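Local coordinates for protein dextranase (Pseudarthrobacter oxydans, PDB 6NZS) that catalyses the endohydrolysis of alpha-1,6-glucosidic linkages in dextran, as a member of glycoside hydrolase family 49, at residues Phe20-Pro25 / Thr55-Pro60. Numbering follows the deposited sequence.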
ATOM      1  N   PHE A  20      22.755  11.167   5.618  1.00 12.89           N
ATOM      2  CA  PHE A  20      22.391  11.348   4.224  1.00 11.59           C
ATOM      3  C   PHE A  20      23.055  10.238   3.420  1.00 14.35           C
ATOM      4  O   PHE A  20      24.266  10.019   3.542  1.00 14.99           O
ATOM      5  CB  PHE A  20      22.872  12.706   3.715  1.00 11.17           C
ATOM      6  CG  PHE A  20      22.130  13.878   4.299  1.00 11.17           C
ATOM      7  CD1 PHE A  20      20.769  14.047   4.078  1.00 12.41           C
ATOM      8  CD2 PHE A  20      22.798  14.821   5.069  1.00 16.11           C
ATOM      9  CE1 PHE A  20      20.087  15.133   4.615  1.00 12.32           C
ATOM     10  CE2 PHE A  20      22.126  15.912   5.609  1.00 14.85           C
ATOM     11  CZ  PHE A  20      20.765  16.070   5.381  1.00 14.76           C
ATOM     12  N   ASN A  21      22.268   9.534   2.608  1.00 11.14           N
ATOM     13  CA  ASN A  21      22.803   8.427   1.822  1.00 11.80           C
ATOM     14  C   ASN A  21      21.800   8.128   0.715  1.00 11.38           C
ATOM     15  O   ASN A  21      20.696   7.642   0.996  1.00 11.24           O
ATOM     16  CB  ASN A  21      23.022   7.210   2.722  1.00 10.79           C
ATOM     17  CG  ASN A  21      23.643   6.037   1.992  1.00 11.42           C
ATOM     18  OD1 ASN A  21      23.477   5.878   0.783  1.00 12.53           O
ATOM     19  ND2 ASN A  21      24.342   5.179   2.742  1.00 13.78           N
ATOM     20  N   THR A  22      22.181   8.406  -0.532  1.00 10.28           N
ATOM     21  CA  THR A  22      21.345   8.110  -1.690  1.00 11.46           C
ATOM     22  C   THR A  22      21.890   6.965  -2.525  1.00 12.25           C
ATOM     23  O   THR A  22      21.362   6.702  -3.609  1.00 13.58           O
ATOM     24  CB  THR A  22      21.163   9.340  -2.580  1.00 11.46           C
ATOM     25  OG1 THR A  22      22.452   9.852  -2.964  1.00 12.97           O
ATOM     26  CG2 THR A  22      20.364  10.421  -1.867  1.00 13.20           C
ATOM     27  N   THR A  23      22.934   6.279  -2.056  1.00 12.62           N
ATOM     28  CA  THR A  23      23.679   5.359  -2.905  1.00 14.54           C
ATOM     29  C   THR A  23      23.761   3.927  -2.405  1.00 15.11           C
ATOM     30  O   THR A  23      24.049   3.041  -3.214  1.00 17.43           O
ATOM     31  CB  THR A  23      25.116   5.862  -3.139  1.00 15.11           C
ATOM     32  OG1 THR A  23      25.831   5.846  -1.903  1.00 18.31           O
ATOM     33  CG2 THR A  23      25.118   7.276  -3.710  1.00 17.40           C
ATOM     34  N   GLY A  24      23.554   3.669  -1.119  1.00 13.56           N
ATOM     35  CA  GLY A  24      23.785   2.345  -0.602  1.00 15.49           C
ATOM     36  C   GLY A  24      23.106   2.113   0.727  1.00 14.42           C
ATOM     37  O   GLY A  24      22.409   2.983   1.260  1.00 12.89           O
ATOM     38  N   PRO A  25      23.279   0.915   1.279  1.00 13.80           N
ATOM     39  CA  PRO A  25      22.622   0.588   2.548  1.00 12.77           C
ATOM     40  C   PRO A  25      23.205   1.409   3.681  1.00 13.62           C
ATOM     41  O   PRO A  25      24.405   1.691   3.716  1.00 15.93           O
ATOM     42  CB  PRO A  25      22.934  -0.903   2.731  1.00 13.58           C
ATOM     43  CG  PRO A  25      24.181  -1.120   1.935  1.00 15.37           C
ATOM     44  CD  PRO A  25      24.050  -0.218   0.742  1.00 15.10           C
ATOM     45  N   THR A  55      12.243  13.492   8.575  1.00  9.18           N
ATOM     46  CA  THR A  55      11.780  12.933   7.307  1.00  8.71           C
ATOM     47  C   THR A  55      12.689  11.761   6.964  1.00  8.58           C
ATOM     48  O   THR A  55      13.878  11.949   6.668  1.00  9.90           O
ATOM     49  CB  THR A  55      11.747  13.966   6.183  1.00  9.10           C
ATOM     50  OG1 THR A  55      10.939  15.083   6.579  1.00 10.07           O
ATOM     51  CG2 THR A  55      11.149  13.352   4.920  1.00 10.96           C
ATOM     52  N   TYR A  56      12.119  10.564   7.013  1.00  8.44           N
ATOM     53  CA  TYR A  56      12.778   9.328   6.617  1.00  8.86           C
ATOM     54  C   TYR A  56      12.861   9.243   5.100  1.00  9.45           C
ATOM     55  O   TYR A  56      12.180   9.968   4.378  1.00  9.47           O
ATOM     56  CB  TYR A  56      11.952   8.133   7.095  1.00  9.23           C
ATOM     57  CG  TYR A  56      11.757   8.103   8.593  1.00 10.66           C
ATOM     58  CD1 TYR A  56      12.734   7.562   9.417  1.00 10.18           C
ATOM     59  CD2 TYR A  56      10.601   8.617   9.186  1.00 10.12           C
ATOM     60  CE1 TYR A  56      12.579   7.537  10.793  1.00  9.98           C
ATOM     61  CE2 TYR A  56      10.434   8.591  10.561  1.00  9.34           C
ATOM     62  CZ  TYR A  56      11.430   8.059  11.359  1.00  9.78           C
ATOM     63  OH  TYR A  56      11.267   8.036  12.728  1.00 10.29           O
ATOM     64  N   MET A  57      13.689   8.319   4.606  1.00  9.35           N
ATOM     65  CA  MET A  57      13.751   8.088   3.165  1.00  8.22           C
ATOM     66  C   MET A  57      14.092   6.632   2.859  1.00 10.01           C
ATOM     67  O   MET A  57      14.972   6.036   3.492  1.00  9.89           O
ATOM     68  CB  MET A  57      14.752   9.021   2.459  1.00  9.23           C
ATOM     69  CG  MET A  57      14.679   8.941   0.933  1.00  9.68           C
ATOM     70  SD  MET A  57      15.734  10.139   0.096  1.00 11.09           S
ATOM     71  CE  MET A  57      17.335   9.430   0.427  1.00 13.35           C
ATOM     72  N   SER A  58      13.386   6.072   1.882  1.00  9.10           N
ATOM     73  CA  SER A  58      13.652   4.738   1.360  1.00  9.14           C
ATOM     74  C   SER A  58      14.095   4.860  -0.089  1.00  9.90           C
ATOM     75  O   SER A  58      13.599   5.716  -0.826  1.00  9.73           O
ATOM     76  CB  SER A  58      12.378   3.892   1.445  1.00 10.51           C
ATOM     77  OG  SER A  58      12.505   2.687   0.714  1.00 10.94           O
ATOM     78  N   ILE A  59      15.063   4.035  -0.487  1.00  8.61           N
ATOM     79  CA  ILE A  59      15.527   3.997  -1.874  1.00 10.26           C
ATOM     80  C   ILE A  59      15.482   2.553  -2.358  1.00  8.75           C
ATOM     81  O   ILE A  59      15.485   1.612  -1.548  1.00  9.20           O
ATOM     82  CB  ILE A  59      16.938   4.622  -2.035  1.00 10.96           C
ATOM     83  CG1 ILE A  59      18.027   3.730  -1.428  1.00  9.46           C
ATOM     84  CG2 ILE A  59      16.979   6.000  -1.411  1.00 11.07           C
ATOM     85  CD1 ILE A  59      19.460   4.253  -1.696  1.00 14.01           C
ATOM     86  N   PRO A  60      15.407   2.345  -3.677  1.00  9.65           N
ATOM     87  CA  PRO A  60      15.232   0.987  -4.215  1.00 10.52           C
ATOM     88  C   PRO A  60      16.372   0.065  -3.806  1.00  9.49           C
ATOM     89  O   PRO A  60      17.551   0.390  -3.983  1.00 11.66           O
ATOM     90  CB  PRO A  60      15.195   1.212  -5.734  1.00 10.41           C
ATOM     91  CG  PRO A  60      14.703   2.628  -5.886  1.00 10.80           C
ATOM     92  CD  PRO A  60      15.304   3.374  -4.727  1.00 11.15           C
TER
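An Asx turn at N21, in the N-terminal Ig-like domain of this family 49 enzyme, presents its backbone to M57 and I59, the two side chains of 55-60 that point at it. The turn is identified by N21 OD1, which accepts from T23 N at 2.9 Å and from G24 N at the same distance. The first donor lies nearly in line with the side-chain C=O (C=O...N 164°), whereas the second comes in at 137°, somewhat out of the carbonyl plane; two N-H groups thus fix the amide and curl the chain. Against this curl the contact is purely van der Waals. I59 extends CG1 to CD1, and the terminal methyl ends 3.6 Å from T22 O and 4.0 Å from T23 N, meeting the peptide link of the turn rather than a side chain. M57 sends its chain out straight as far as SD, then bends at chi3 (72°), which places CE 3.8 Å from N21 O and 3.9 Å from T22 CG2. One methyl therefore touches both a carbonyl and a threonine branch. The contact is small, 172 Å² in all; the loop side is exposed at T22 and T23, while M57 and I59 approach it from the buried side. R32, on strand 31-33, lies beside both M57 and I59, and its NH1 donates to N21 O and G24 O, tying the turn to that strand. On strand 51-58, M57 also packs against T84 and S86 of the antiparallel strand 84-92, while the loop carrying the turn connects strands 18-20 and 31-33.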